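Local coordinates for protein (lectin) (Hyacinthoides hispanica, PDB 1B2P), which binds mannose, as a bulb lectin of the monocot mannose-specific family, and assembles into a tetramer, at residues D39-L44 and W52-G57. Residues are numbered along the deposited sequence; the frame is centred on the assembly and turned at random.
Sequences DCNLVL and WATNTG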
ATOM      1  N   ASP A  39      -4.287 -26.995   0.403  1.00 20.47           N
ATOM      2  CA  ASP A  39      -4.169 -28.300   1.077  1.00 19.90           C
ATOM      3  C   ASP A  39      -4.453 -28.385   2.518  1.00 19.58           C
ATOM      4  O   ASP A  39      -4.331 -29.359   3.294  1.00 20.54           O
ATOM      5  CB  ASP A  39      -2.741 -28.932   0.806  1.00 24.36           C
ATOM      6  CG  ASP A  39      -1.620 -28.310   1.590  1.00 26.90           C
ATOM      7  OD1 ASP A  39      -1.871 -27.267   2.303  1.00 21.44           O
ATOM      8  OD2 ASP A  39      -0.434 -28.712   1.663  1.00 25.34           O
ATOM      9  N   CYS A  40      -5.083 -27.259   3.066  1.00 17.13           N
ATOM     10  CA  CYS A  40      -5.521 -27.150   4.411  1.00 18.70           C
ATOM     11  C   CYS A  40      -4.394 -26.865   5.426  1.00 16.65           C
ATOM     12  O   CYS A  40      -4.677 -26.938   6.621  1.00 18.77           O
ATOM     13  CB  CYS A  40      -6.325 -28.348   4.932  1.00 17.79           C
ATOM     14  SG  CYS A  40      -7.587 -27.981   6.144  1.00 19.95           S
ATOM     15  N   ASN A  41      -3.145 -26.626   5.025  1.00 17.22           N
ATOM     16  CA  ASN A  41      -2.081 -26.300   5.941  1.00 16.00           C
ATOM     17  C   ASN A  41      -2.025 -24.713   6.033  1.00 13.89           C
ATOM     18  O   ASN A  41      -2.109 -24.146   4.975  1.00 15.63           O
ATOM     19  CB  ASN A  41      -0.708 -26.708   5.311  1.00 19.26           C
ATOM     20  CG  ASN A  41       0.256 -27.053   6.413  1.00 15.92           C
ATOM     21  OD1 ASN A  41       1.497 -27.456   6.161  1.00 22.59           O
ATOM     22  ND2 ASN A  41       0.027 -27.028   7.660  1.00 13.09           N
ATOM     23  N   LEU A  42      -1.940 -24.254   7.242  1.00 13.46           N
ATOM     24  CA  LEU A  42      -1.806 -22.733   7.368  1.00 12.74           C
ATOM     25  C   LEU A  42      -0.353 -22.524   7.733  1.00 13.82           C
ATOM     26  O   LEU A  42       0.147 -23.094   8.725  1.00 15.69           O
ATOM     27  CB  LEU A  42      -2.748 -22.389   8.537  1.00 13.48           C
ATOM     28  CG  LEU A  42      -2.601 -20.882   9.025  1.00 14.73           C
ATOM     29  CD1 LEU A  42      -2.965 -19.896   7.951  1.00 19.30           C
ATOM     30  CD2 LEU A  42      -3.474 -20.778  10.245  1.00 16.58           C
ATOM     31  N   VAL A  43       0.325 -21.765   6.863  1.00 12.37           N
ATOM     32  CA  VAL A  43       1.802 -21.763   6.876  1.00 11.81           C
ATOM     33  C   VAL A  43       2.365 -20.329   6.951  1.00 14.54           C
ATOM     34  O   VAL A  43       1.838 -19.511   6.190  1.00 14.24           O
ATOM     35  CB  VAL A  43       2.401 -22.418   5.589  1.00 14.45           C
ATOM     36  CG1 VAL A  43       3.905 -22.564   5.727  1.00 16.44           C
ATOM     37  CG2 VAL A  43       1.643 -23.808   5.422  1.00 16.75           C
ATOM     38  N   LEU A  44       3.426 -20.133   7.713  1.00 14.19           N
ATOM     39  CA  LEU A  44       4.170 -18.832   7.643  1.00 13.34           C
ATOM     40  C   LEU A  44       5.470 -19.084   6.829  1.00 14.77           C
ATOM     41  O   LEU A  44       6.234 -19.966   7.182  1.00 16.02           O
ATOM     42  CB  LEU A  44       4.552 -18.434   9.036  1.00 14.54           C
ATOM     43  CG  LEU A  44       5.436 -17.160   9.196  1.00 16.28           C
ATOM     44  CD1 LEU A  44       4.604 -15.945   8.743  1.00 17.59           C
ATOM     45  CD2 LEU A  44       5.795 -17.072  10.663  1.00 19.98           C
ATOM     46  N   TRP A  52       6.870 -21.951   9.903  1.00 16.53           N
ATOM     47  CA  TRP A  52       5.989 -22.485  10.896  1.00 16.00           C
ATOM     48  C   TRP A  52       4.708 -22.938  10.195  1.00 15.39           C
ATOM     49  O   TRP A  52       4.356 -22.350   9.163  1.00 17.31           O
ATOM     50  CB  TRP A  52       5.562 -21.289  11.863  1.00 15.56           C
ATOM     51  CG  TRP A  52       4.623 -21.688  12.955  1.00 16.07           C
ATOM     52  CD1 TRP A  52       4.862 -22.130  14.219  1.00 17.12           C
ATOM     53  CD2 TRP A  52       3.160 -21.663  12.915  1.00 15.80           C
ATOM     54  NE1 TRP A  52       3.715 -22.426  14.977  1.00 20.59           N
ATOM     55  CE2 TRP A  52       2.690 -22.107  14.122  1.00 19.54           C
ATOM     56  CE3 TRP A  52       2.302 -21.347  11.894  1.00 17.21           C
ATOM     57  CZ2 TRP A  52       1.306 -22.272  14.412  1.00 18.86           C
ATOM     58  CZ3 TRP A  52       0.907 -21.473  12.152  1.00 17.85           C
ATOM     59  CH2 TRP A  52       0.454 -21.958  13.403  1.00 17.99           C
ATOM     60  N   ALA A  53       4.057 -23.978  10.781  1.00 15.63           N
ATOM     61  CA  ALA A  53       2.797 -24.378  10.153  1.00 14.06           C
ATOM     62  C   ALA A  53       1.892 -25.063  11.173  1.00 13.44           C
ATOM     63  O   ALA A  53       2.430 -25.523  12.195  1.00 16.68           O
ATOM     64  CB  ALA A  53       3.052 -25.392   9.018  1.00 18.53           C
ATOM     65  N   THR A  54       0.579 -25.151  10.823  1.00 15.95           N
ATOM     66  CA  THR A  54      -0.288 -25.922  11.700  1.00 16.49           C
ATOM     67  C   THR A  54      -0.115 -27.467  11.400  1.00 17.81           C
ATOM     68  O   THR A  54      -0.489 -28.183  12.342  1.00 20.00           O
ATOM     69  CB  THR A  54      -1.785 -25.614  11.311  1.00 16.46           C
ATOM     70  OG1 THR A  54      -2.002 -25.671   9.946  1.00 16.07           O
ATOM     71  CG2 THR A  54      -2.065 -24.116  11.743  1.00 16.15           C
ATOM     72  N   ASN A  55       0.589 -27.767  10.365  1.00 18.71           N
ATOM     73  CA  ASN A  55       0.828 -29.199  10.022  1.00 21.65           C
ATOM     74  C   ASN A  55      -0.472 -29.941   9.809  1.00 24.34           C
ATOM     75  O   ASN A  55      -0.640 -31.080  10.312  1.00 25.05           O
ATOM     76  CB  ASN A  55       1.606 -29.860  11.190  1.00 24.98           C
ATOM     77  CG  ASN A  55       3.009 -29.258  11.257  1.00 29.82           C
ATOM     78  OD1 ASN A  55       3.473 -28.975  12.394  1.00 35.01           O
ATOM     79  ND2 ASN A  55       3.576 -29.148  10.079  1.00 30.83           N
ATOM     80  N   THR A  56      -1.373 -29.331   9.044  1.00 18.67           N
ATOM     81  CA  THR A  56      -2.693 -29.879   8.841  1.00 18.59           C
ATOM     82  C   THR A  56      -2.850 -30.235   7.377  1.00 16.06           C
ATOM     83  O   THR A  56      -3.994 -30.288   6.863  1.00 20.41           O
ATOM     84  CB  THR A  56      -3.811 -28.957   9.406  1.00 19.36           C
ATOM     85  OG1 THR A  56      -3.540 -27.605   8.897  1.00 19.47           O
ATOM     86  CG2 THR A  56      -3.817 -29.064  10.879  1.00 19.21           C
ATOM     87  N   GLY A  57      -1.765 -30.275   6.554  1.00 17.52           N
ATOM     88  CA  GLY A  57      -1.924 -30.515   5.119  1.00 18.18           C
ATOM     89  C   GLY A  57      -2.578 -31.938   4.859  1.00 21.15           C
ATOM     90  O   GLY A  57      -2.331 -32.811   5.676  1.00 22.95           O
TER
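Leu44 with Trp52 and Val43 with Ala53 are the antiparallel pairs of the beta hairpin of strands 42-46 and 49-53, in one of the three sheets of the beta-prism II fold of monocot mannose-binding lectins. The end of this hairpin illustrates how side-chain hydroxyls, here of Thr54 and Thr56, can prolong a ladder where regular pairing stops. Leu44 N bonds to Trp52 O, 2.8 Å long and nearly straight at 168°; beyond the strand pairs, Thr54 N reaches Leu42 O at 3.0 Å, in the carbonyl plane. Trp52 also packs its CB on Leu44 CB, and its side chain lies by Phe34 and Thr115 of the second subunit. The chain of 54-57 then turns out of strand geometry, and Thr54 OG1 stands in for a backbone carbonyl, accepting from Leu42 N at 3.1 Å. It holds this place because chi1 of 47° sets the hydroxyl between its own backbone N and carbonyl carbon, leaving CG2 against Leu42 CB at 3.7 Å. This inner side is tightly filled: Leu42 also meets Phe34, Leu73 and Val75, Thr54 and Thr56 lie on Trp84, and Cys40, disulfide-linked to Cys63 just before strand 64-67, touches Val75 and Val83. The face of Val43 CG2 and Ala53 CB, 4.2 Å apart, is looser. Solvent lies toward Asp39 and Gly57, where Gly57 CA makes a 3.2 Å CA-H...O contact to Asp39 O; Asp39 OD1 closes an Asx turn by accepting from Asn41 N. Along the inner side runs a relay of hydroxyls: Thr54 OG1 donates to Thr56 OG1 at 2.7 Å, and Thr56 OG1 to Cys40 O at 2.6 Å, tilted 21° from the carbonyl plane.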